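Local coordinates for histidine acid phosphatase (Hafnia alvei, PDB 4ARU), which is a bacterial histidine acid phosphatase of branch 2 of the histidine phosphatase superfamily, with an alpha/beta core, at residues 400-403 / 404-408; 276-279 / 280-284; 140-143 / 144-148. All coordinates share one frame; numbering follows the deposited sequence.

Contact 1 (400-403 / 404-408); sequences RLVS and HSVEP
Arg400 and His404, one helical turn apart, run side by side in the same direction, the aliphatic part of the arginine along the imidazole: CG of Arg400 is 3.9 Å from CD2 of His404. The arginine chain leaves its CA with CG opposite the backbone N (chi1 -171°) and then bends twice, at chi2 and chi3, which carries the guanidinium past the ring with the two planes 65° apart. The charged atoms do not touch, Arg400 NH1 being 4.7 Å from His404 NE2. Ser403 OG sits over one face of the same ring, offset toward its rim.

The polar contacts gather on two carbonyls. Arg400 O takes the backbone N of His404. The hydroxyl OG of Ser403 turns back onto its own helix and bonds Arg400 O at 2.7 Å. Val402 O is gripped by three donors. Val406 N reaches it at 3.1 Å, nearly in line with the C=O bond, while Ser405 N comes from above the carbonyl plane; Ser405 OG adds a bond of 3.2 Å to Val402 O. Just beyond, a water donates to Ser403 O and to Val406 O, bridging the last turn to the departing chain.

Apolar packing is slight: CG1 of Val402 meets CG1 of Val406 at 4.1 Å. This valine side also touches Leu275, Thr272 and Gln276 of helix 264-282, and Leu401 lies against Ile381 and Cys384, two residues of the potassium site.

Val406 is the first residue to leave helical angles, and the arrangement is that of a helix C-terminus, where serine hydroxyls and a water supplement the backbone bonds.

Contact 2 (276-279 / 280-284); sequences QTIA and HALGS
Ala279 O, at the end of helix 264-282, is bonded by Ser284 N at 3.0 Å with an N-H...O angle of 161°, the donor standing above the carbonyl plane. Gly283 N bonds His280 O at 3.0 Å, and with the glycine's positive phi (117°) the two bonds make a Schellman motif; the bond of Gly283 N to Ala279 O is weak. Before the turn the helix keeps its regular ladder: His280 N meets Gln276 O at 2.9 Å, and Ala281 N meets Thr277 O. Thr277 O also receives a water, which lies 3.0 Å from ND1 of His280 and so ties the imidazole to the backbone one turn back.

Outside this polar frame, CB of Ala279 lies 3.5 Å from OG of Ser284, whose hydroxyl is hydrogen-bonded to Ser399 of helix 395-405. Ile278 and Leu282 run side by side on another flank, CG2 to CD1 at 3.8 Å; CG2 of Ile278 is anti to the backbone N, which turns it along the helix toward the leucine. Both rest on Val14 and Phe338 of the central sheet.

Ala281 O and Leu282 O bond Arg12 and Arg340, so several of the last carbonyls find partners within the protein, while a water serves the side near exposed His280.

Contact 3 (140-143 / 144-148); sequences SQVH and AAVEK
Val142 and Val146 lie one turn apart on one flank of helix 139-150, CG1 of the first 4.3 Å from CG2 of the second, a loose meeting of methyl groups. In Val146 CG2 stands anti to the carbonyl carbon (CG1 takes chi1 171°), and this methyl hangs back over the preceding turn, 3.3 Å from Val142 O. The neighbouring Ala145 does likewise with its single carbon: CB is 3.2 Å from Gln141 O.

The imidazole of His143 leans toward the start of the helix, whereas the extended chain of Glu147 stands out roughly across the axis; across this turn Glu147 brings CB within 3.6 Å of His143 O. The backbone beneath is an unbroken run of i to i+4 bonds: Ala144 N to Ser140 O, Ala145 N to Gln141 O (2.8 Å), Val146 N to Val142 O at an N-H...O angle of 166°, and Glu147 N to His143 O. Upstream, Asp138 OD1 accepts from Ser140 OG and Gln141 N, as an N-capping aspartate does.

The flank carrying Val142 and Val146 meets two elements: Gln141, Val142 and Ala145 touch Tyr265, and Val146 touches Ile266, at the start of helix 264-282, while Val142, His143 and Val146 pack on Leu199 and Ile201 of strand 198-201.

Overall arrangement
All three contacts illustrate how a helix binds itself, and they differ by position along it. Contact 3 lies wholly within its helix, from its first turn on, held by plain backbone bonds; contacts 1 and 2 close helices, by serine hydroxyls and a water in the first and by a glycine turn in the second. Contact 2 is the most buried and rests on the sheet, contact 1 is at the surface, and contact 3 is partly buried. Contacts 1 and 2 meet directly: Val402 CG1 is 4.0 Å from Ala279 CB, joining helices 395-405 and 264-282. The latter helix also reaches contact 3 through its beginning, although the centres of contacts 2 and 3 are about 29 Å apart.

Contact 1 (400-403 / 404-408)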
ATOM      1  N   ARG A 400      16.317   7.567  14.754  1.00 12.48           N
ATOM      2  CA  ARG A 400      17.257   6.515  15.177  1.00 13.94           C
ATOM      3  C   ARG A 400      16.675   5.163  14.764  1.00 13.07           C
ATOM      4  O   ARG A 400      17.395   4.280  14.256  1.00 13.12           O
ATOM      5  CB  ARG A 400      17.510   6.568  16.704  1.00 15.99           C
ATOM      6  CG  ARG A 400      18.636   5.638  17.138  1.00 19.35           C
ATOM      7  CD  ARG A 400      19.983   6.192  16.731  1.00 22.34           C
ATOM      8  NE  ARG A 400      20.474   7.287  17.582  1.00 26.10           N
ATOM      9  CZ  ARG A 400      21.282   7.148  18.642  1.00 29.98           C
ATOM     10  NH1 ARG A 400      21.693   5.943  19.044  1.00 32.84           N
ATOM     11  NH2 ARG A 400      21.672   8.233  19.323  1.00 31.97           N
ATOM     12  N   LEU A 401      15.366   4.994  14.903  1.00 12.13           N
ATOM     13  CA  LEU A 401      14.701   3.787  14.444  1.00 12.16           C
ATOM     14  C   LEU A 401      14.887   3.540  12.934  1.00 11.56           C
ATOM     15  O   LEU A 401      15.191   2.409  12.486  1.00 11.66           O
ATOM     16  CB  LEU A 401      13.231   3.783  14.814  1.00 12.78           C
ATOM     17  CG  LEU A 401      12.910   3.714  16.294  1.00 13.51           C
ATOM     18  CD1 LEU A 401      11.409   3.863  16.440  1.00 13.26           C
ATOM     19  CD2 LEU A 401      13.335   2.375  16.883  1.00 14.54           C
ATOM     20  N   VAL A 402      14.744   4.587  12.134  1.00 10.45           N
ATOM     21  CA  VAL A 402      14.998   4.504  10.717  1.00 10.37           C
ATOM     22  C   VAL A 402      16.430   4.100  10.462  1.00 10.96           C
ATOM     23  O   VAL A 402      16.690   3.197   9.650  1.00 10.40           O
ATOM     24  CB  VAL A 402      14.632   5.831  10.026  1.00  9.79           C
ATOM     25  CG1 VAL A 402      15.105   5.832   8.579  1.00  9.78           C
ATOM     26  CG2 VAL A 402      13.125   6.022  10.134  1.00  8.82           C
ATOM     27  N   SER A 403      17.385   4.744  11.123  1.00 12.30           N
ATOM     28  CA  SER A 403      18.797   4.461  10.920  1.00 13.93           C
ATOM     29  C   SER A 403      19.177   3.010  11.190  1.00 14.56           C
ATOM     30  O   SER A 403      20.071   2.480  10.532  1.00 14.75           O
ATOM     31  CB  SER A 403      19.644   5.413  11.737  1.00 14.98           C
ATOM     32  OG  SER A 403      19.701   5.068  13.134  1.00 16.59           O
ATOM     33  N   HIS A 404      18.472   2.371  12.121  1.00 15.13           N
ATOM     34  CA  HIS A 404      18.721   0.964  12.454  1.00 16.16           C
ATOM     35  C   HIS A 404      17.929   0.010  11.571  1.00 14.94           C
ATOM     36  O   HIS A 404      18.273  -1.158  11.468  1.00 15.58           O
ATOM     37  CB  HIS A 404      18.414   0.699  13.934  1.00 18.39           C
ATOM     38  CG  HIS A 404      19.463   1.222  14.867  1.00 21.50           C
ATOM     39  ND1 HIS A 404      20.810   0.983  14.686  1.00 25.66           N
ATOM     40  CD2 HIS A 404      19.360   1.923  16.026  1.00 24.57           C
ATOM     41  CE1 HIS A 404      21.495   1.560  15.661  1.00 26.51           C
ATOM     42  NE2 HIS A 404      20.637   2.138  16.487  1.00 26.59           N
ATOM     43  N   SER A 405      16.874   0.468  10.894  1.00 13.21           N
ATOM     44  CA  SER A 405      16.066  -0.434  10.066  1.00 13.14           C
ATOM     45  C   SER A 405      16.486  -0.485   8.586  1.00 12.62           C
ATOM     46  O   SER A 405      16.330  -1.512   7.958  1.00 12.25           O
ATOM     47  CB  SER A 405      14.577  -0.117  10.135  1.00 14.00           C
ATOM     48  OG  SER A 405      14.274   1.053   9.460  1.00 16.79           O
ATOM     49  N   VAL A 406      17.123   0.567   8.108  1.00 12.14           N
ATOM     50  CA  VAL A 406      17.543   0.598   6.716  1.00 11.87           C
ATOM     51  C   VAL A 406      18.652  -0.391   6.462  1.00 12.27           C
ATOM     52  O   VAL A 406      19.426  -0.782   7.363  1.00 12.89           O
ATOM     53  CB  VAL A 406      17.948   2.016   6.257  1.00 11.82           C
ATOM     54  CG1 VAL A 406      16.718   2.933   6.233  1.00 11.25           C
ATOM     55  CG2 VAL A 406      19.095   2.538   7.078  1.00 12.59           C
ATOM     56  N   GLU A 407      18.730  -0.802   5.201  1.00 12.34           N
ATOM     57  CA  GLU A 407      19.853  -1.576   4.701  1.00 13.27           C
ATOM     58  C   GLU A 407      20.823  -0.639   3.975  1.00 13.29           C
ATOM     59  O   GLU A 407      20.473  -0.095   2.947  1.00 12.35           O
ATOM     60  CB  GLU A 407      19.372  -2.640   3.745  1.00 14.16           C
ATOM     61  CG  GLU A 407      20.430  -3.451   3.006  1.00 16.11           C
ATOM     62  CD  GLU A 407      21.576  -3.901   3.893  1.00 18.67           C
ATOM     63  OE1 GLU A 407      21.253  -4.646   4.886  1.00 21.07           O
ATOM     64  OE2 GLU A 407      22.783  -3.537   3.654  1.00 21.32           O
ATOM     65  N   PRO A 408      22.009  -0.426   4.521  1.00 13.86           N
ATOM     66  CA  PRO A 408      22.895   0.533   3.870  1.00 14.43           C
ATOM     67  C   PRO A 408      23.205   0.242   2.402  1.00 14.64           C
ATOM     68  O   PRO A 408      23.386   1.181   1.623  1.00 15.05           O
ATOM     69  CB  PRO A 408      24.160   0.442   4.686  1.00 15.40           C
ATOM     70  CG  PRO A 408      23.703   0.033   6.045  1.00 15.29           C
ATOM     71  CD  PRO A 408      22.582  -0.911   5.789  1.00 14.55           C
TER
HETATM   72  O   HOH W   1      20.963   0.049   9.557  1.00 16.82           O

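Contact 2 (276-279 / 280-284)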
ATOM      1  N   GLN A 276      14.103   6.219   3.873  1.00  8.10           N
ATOM      2  CA  GLN A 276      15.041   7.317   4.007  1.00  8.86           C
ATOM      3  C   GLN A 276      14.429   8.631   3.503  1.00  8.53           C
ATOM      4  O   GLN A 276      14.612   9.697   4.109  1.00  8.59           O
ATOM      5  CB  GLN A 276      16.338   7.006   3.217  1.00  9.92           C
ATOM      6  CG  GLN A 276      17.527   7.879   3.491  1.00 11.34           C
ATOM      7  CD  GLN A 276      18.370   7.385   4.645  1.00 12.38           C
ATOM      8  OE1 GLN A 276      17.978   6.486   5.463  1.00 12.99           O
ATOM      9  NE2 GLN A 276      19.536   7.936   4.721  1.00 13.89           N
ATOM     10  N   THR A 277      13.755   8.570   2.362  1.00  8.15           N
ATOM     11  CA  THR A 277      13.106   9.736   1.774  1.00  8.34           C
ATOM     12  C   THR A 277      12.046  10.339   2.709  1.00  7.99           C
ATOM     13  O   THR A 277      12.002  11.554   2.933  1.00  8.01           O
ATOM     14  CB  THR A 277      12.510   9.361   0.422  1.00  8.15           C
ATOM     15  OG1 THR A 277      13.590   9.025  -0.447  1.00  8.56           O
ATOM     16  CG2 THR A 277      11.765  10.497  -0.245  1.00  8.31           C
ATOM     17  N   ILE A 278      11.224   9.468   3.268  1.00  7.41           N
ATOM     18  CA  ILE A 278      10.178   9.897   4.209  1.00  7.54           C
ATOM     19  C   ILE A 278      10.791  10.543   5.443  1.00  7.61           C
ATOM     20  O   ILE A 278      10.414  11.667   5.855  1.00  7.54           O
ATOM     21  CB  ILE A 278       9.291   8.693   4.613  1.00  7.64           C
ATOM     22  CG1 ILE A 278       8.450   8.268   3.422  1.00  7.63           C
ATOM     23  CG2 ILE A 278       8.396   9.050   5.801  1.00  7.82           C
ATOM     24  CD1 ILE A 278       7.817   6.909   3.514  1.00  7.80           C
ATOM     25  N   ALA A 279      11.779   9.877   6.036  1.00  7.45           N
ATOM     26  CA  ALA A 279      12.436  10.408   7.207  1.00  8.00           C
ATOM     27  C   ALA A 279      13.086  11.762   6.935  1.00  8.54           C
ATOM     28  O   ALA A 279      12.961  12.727   7.710  1.00  8.76           O
ATOM     29  CB  ALA A 279      13.485   9.421   7.715  1.00  8.34           C
ATOM     30  N   HIS A 280      13.837  11.857   5.853  1.00  9.15           N
ATOM     31  CA  HIS A 280      14.453  13.095   5.463  1.00 10.07           C
ATOM     32  C   HIS A 280      13.413  14.222   5.300  1.00  9.54           C
ATOM     33  O   HIS A 280      13.598  15.345   5.781  1.00  9.73           O
ATOM     34  CB  HIS A 280      15.220  12.897   4.156  1.00 11.05           C
ATOM     35  CG  HIS A 280      15.861  14.145   3.684  1.00 12.56           C
ATOM     36  ND1 HIS A 280      15.242  15.013   2.818  1.00 13.67           N
ATOM     37  CD2 HIS A 280      17.043  14.713   3.999  1.00 13.98           C
ATOM     38  CE1 HIS A 280      16.016  16.060   2.607  1.00 14.17           C
ATOM     39  NE2 HIS A 280      17.127  15.896   3.301  1.00 15.13           N
ATOM     40  N   ALA A 281      12.279  13.882   4.698  1.00  8.66           N
ATOM     41  CA  ALA A 281      11.212  14.877   4.433  1.00  9.01           C
ATOM     42  C   ALA A 281      10.594  15.340   5.750  1.00  9.29           C
ATOM     43  O   ALA A 281      10.110  16.466   5.839  1.00 10.40           O
ATOM     44  CB  ALA A 281      10.156  14.334   3.549  1.00  8.60           C
ATOM     45  N   LEU A 282      10.640  14.491   6.784  1.00  8.80           N
ATOM     46  CA  LEU A 282      10.090  14.828   8.101  1.00  8.83           C
ATOM     47  C   LEU A 282      11.056  15.604   8.961  1.00  9.68           C
ATOM     48  O   LEU A 282      10.679  16.086  10.036  1.00  9.70           O
ATOM     49  CB  LEU A 282       9.640  13.562   8.820  1.00  8.37           C
ATOM     50  CG  LEU A 282       8.481  12.805   8.209  1.00  7.97           C
ATOM     51  CD1 LEU A 282       8.365  11.389   8.765  1.00  8.00           C
ATOM     52  CD2 LEU A 282       7.172  13.527   8.441  1.00  7.73           C
ATOM     53  N   GLY A 283      12.303  15.680   8.513  1.00 10.21           N
ATOM     54  CA  GLY A 283      13.326  16.476   9.193  1.00 11.11           C
ATOM     55  C   GLY A 283      14.518  15.709   9.767  1.00 11.81           C
ATOM     56  O   GLY A 283      15.360  16.326  10.408  1.00 12.46           O
ATOM     57  N   SER A 284      14.624  14.401   9.517  1.00 11.87           N
ATOM     58  CA  SER A 284      15.783  13.647   9.966  1.00 13.30           C
ATOM     59  C   SER A 284      17.020  14.133   9.277  1.00 15.82           C
ATOM     60  O   SER A 284      16.991  14.412   8.078  1.00 15.82           O
ATOM     61  CB  SER A 284      15.637  12.149   9.710  1.00 12.61           C
ATOM     62  OG  SER A 284      14.442  11.638  10.242  1.00 12.72           O
TER
HETATM   63  O   HOH W   2      13.074  13.541   1.295  1.00  9.65           O

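Contact 3 (140-143 / 144-148)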
ATOM      1  N   SER A 140      19.283 -17.718  -0.011  1.00 19.90           N
ATOM      2  CA  SER A 140      19.126 -18.529   1.199  1.00 19.58           C
ATOM      3  C   SER A 140      18.540 -17.692   2.358  1.00 17.93           C
ATOM      4  O   SER A 140      17.697 -18.177   3.155  1.00 16.77           O
ATOM      5  CB  SER A 140      20.439 -19.184   1.610  1.00 21.67           C
ATOM      6  OG  SER A 140      21.352 -18.220   2.094  1.00 24.20           O
ATOM      7  N   GLN A 141      18.956 -16.430   2.447  1.00 16.80           N
ATOM      8  CA  GLN A 141      18.441 -15.567   3.482  1.00 15.95           C
ATOM      9  C   GLN A 141      16.952 -15.241   3.297  1.00 14.07           C
ATOM     10  O   GLN A 141      16.218 -15.133   4.253  1.00 13.07           O
ATOM     11  CB  GLN A 141      19.319 -14.320   3.637  1.00 17.04           C
ATOM     12  CG  GLN A 141      20.711 -14.645   4.113  1.00 18.89           C
ATOM     13  CD  GLN A 141      21.527 -13.395   4.396  1.00 20.12           C
ATOM     14  OE1 GLN A 141      21.081 -12.470   5.087  1.00 20.64           O
ATOM     15  NE2 GLN A 141      22.731 -13.374   3.894  1.00 22.09           N
ATOM     16  N   VAL A 142      16.509 -15.065   2.055  1.00 13.32           N
ATOM     17  CA  VAL A 142      15.104 -14.884   1.788  1.00 12.30           C
ATOM     18  C   VAL A 142      14.291 -16.067   2.293  1.00 11.95           C
ATOM     19  O   VAL A 142      13.284 -15.908   2.963  1.00 10.60           O
ATOM     20  CB  VAL A 142      14.813 -14.646   0.271  1.00 12.19           C
ATOM     21  CG1 VAL A 142      13.329 -14.550   0.037  1.00 11.33           C
ATOM     22  CG2 VAL A 142      15.586 -13.390  -0.192  1.00 12.70           C
ATOM     23  N   HIS A 143      14.708 -17.260   1.901  1.00 12.76           N
ATOM     24  CA  HIS A 143      13.952 -18.462   2.304  1.00 13.06           C
ATOM     25  C   HIS A 143      13.860 -18.527   3.863  1.00 12.45           C
ATOM     26  O   HIS A 143      12.782 -18.741   4.420  1.00 12.00           O
ATOM     27  CB  HIS A 143      14.681 -19.710   1.794  1.00 14.71           C
ATOM     28  CG  HIS A 143      14.489 -19.997   0.332  1.00 16.01           C
ATOM     29  ND1 HIS A 143      13.279 -20.411  -0.182  1.00 16.61           N
ATOM     30  CD2 HIS A 143      15.334 -19.908  -0.726  1.00 17.81           C
ATOM     31  CE1 HIS A 143      13.406 -20.630  -1.484  1.00 17.44           C
ATOM     32  NE2 HIS A 143      14.632 -20.305  -1.845  1.00 18.41           N
ATOM     33  N   ALA A 144      14.978 -18.270   4.542  1.00 12.80           N
ATOM     34  CA  ALA A 144      15.000 -18.349   5.999  1.00 12.66           C
ATOM     35  C   ALA A 144      14.177 -17.249   6.618  1.00 11.86           C
ATOM     36  O   ALA A 144      13.443 -17.489   7.578  1.00 11.68           O
ATOM     37  CB  ALA A 144      16.421 -18.302   6.517  1.00 13.62           C
ATOM     38  N   ALA A 145      14.226 -16.045   6.055  1.00 11.43           N
ATOM     39  CA  ALA A 145      13.483 -14.925   6.623  1.00 10.68           C
ATOM     40  C   ALA A 145      11.971 -15.113   6.478  1.00  9.91           C
ATOM     41  O   ALA A 145      11.195 -14.794   7.380  1.00  9.40           O
ATOM     42  CB  ALA A 145      13.938 -13.617   5.965  1.00 10.79           C
ATOM     43  N   VAL A 146      11.514 -15.630   5.338  1.00  9.69           N
ATOM     44  CA  VAL A 146      10.106 -15.867   5.118  1.00  9.27           C
ATOM     45  C   VAL A 146       9.612 -16.966   6.072  1.00  9.68           C
ATOM     46  O   VAL A 146       8.527 -16.837   6.660  1.00  9.30           O
ATOM     47  CB  VAL A 146       9.820 -16.177   3.642  1.00  9.07           C
ATOM     48  CG1 VAL A 146       8.383 -16.641   3.454  1.00  8.76           C
ATOM     49  CG2 VAL A 146      10.093 -14.946   2.777  1.00  8.97           C
ATOM     50  N   GLU A 147      10.411 -18.008   6.257  1.00 10.94           N
ATOM     51  CA  GLU A 147      10.022 -19.059   7.208  1.00 11.94           C
ATOM     52  C   GLU A 147       9.906 -18.493   8.611  1.00 12.10           C
ATOM     53  O   GLU A 147       8.938 -18.818   9.337  1.00 11.58           O
ATOM     54  CB  GLU A 147      10.994 -20.220   7.158  1.00 13.61           C
ATOM     55  CG  GLU A 147      10.596 -21.284   8.173  1.00 14.85           C
ATOM     56  CD  GLU A 147      11.289 -22.614   8.007  1.00 16.59           C
ATOM     57  OE1 GLU A 147      11.728 -22.955   6.881  1.00 18.16           O
ATOM     58  OE2 GLU A 147      11.381 -23.366   9.022  1.00 18.77           O
ATOM     59  N   LYS A 148      10.826 -17.618   8.991  1.00 12.49           N
ATOM     60  CA  LYS A 148      10.785 -16.980  10.301  1.00 13.81           C
ATOM     61  C   LYS A 148       9.514 -16.156  10.469  1.00 12.70           C
ATOM     62  O   LYS A 148       8.830 -16.185  11.495  1.00 12.90           O
ATOM     63  CB  LYS A 148      12.024 -16.125  10.499  1.00 16.22           C
ATOM     64  CG  LYS A 148      12.122 -15.473  11.870  1.00 19.05           C
ATOM     65  CD  LYS A 148      13.339 -14.552  11.905  1.00 22.46           C
ATOM     66  CE  LYS A 148      13.306 -13.578  13.079  1.00 25.05           C
ATOM     67  NZ  LYS A 148      13.462 -14.337  14.342  1.00 27.55           N
TER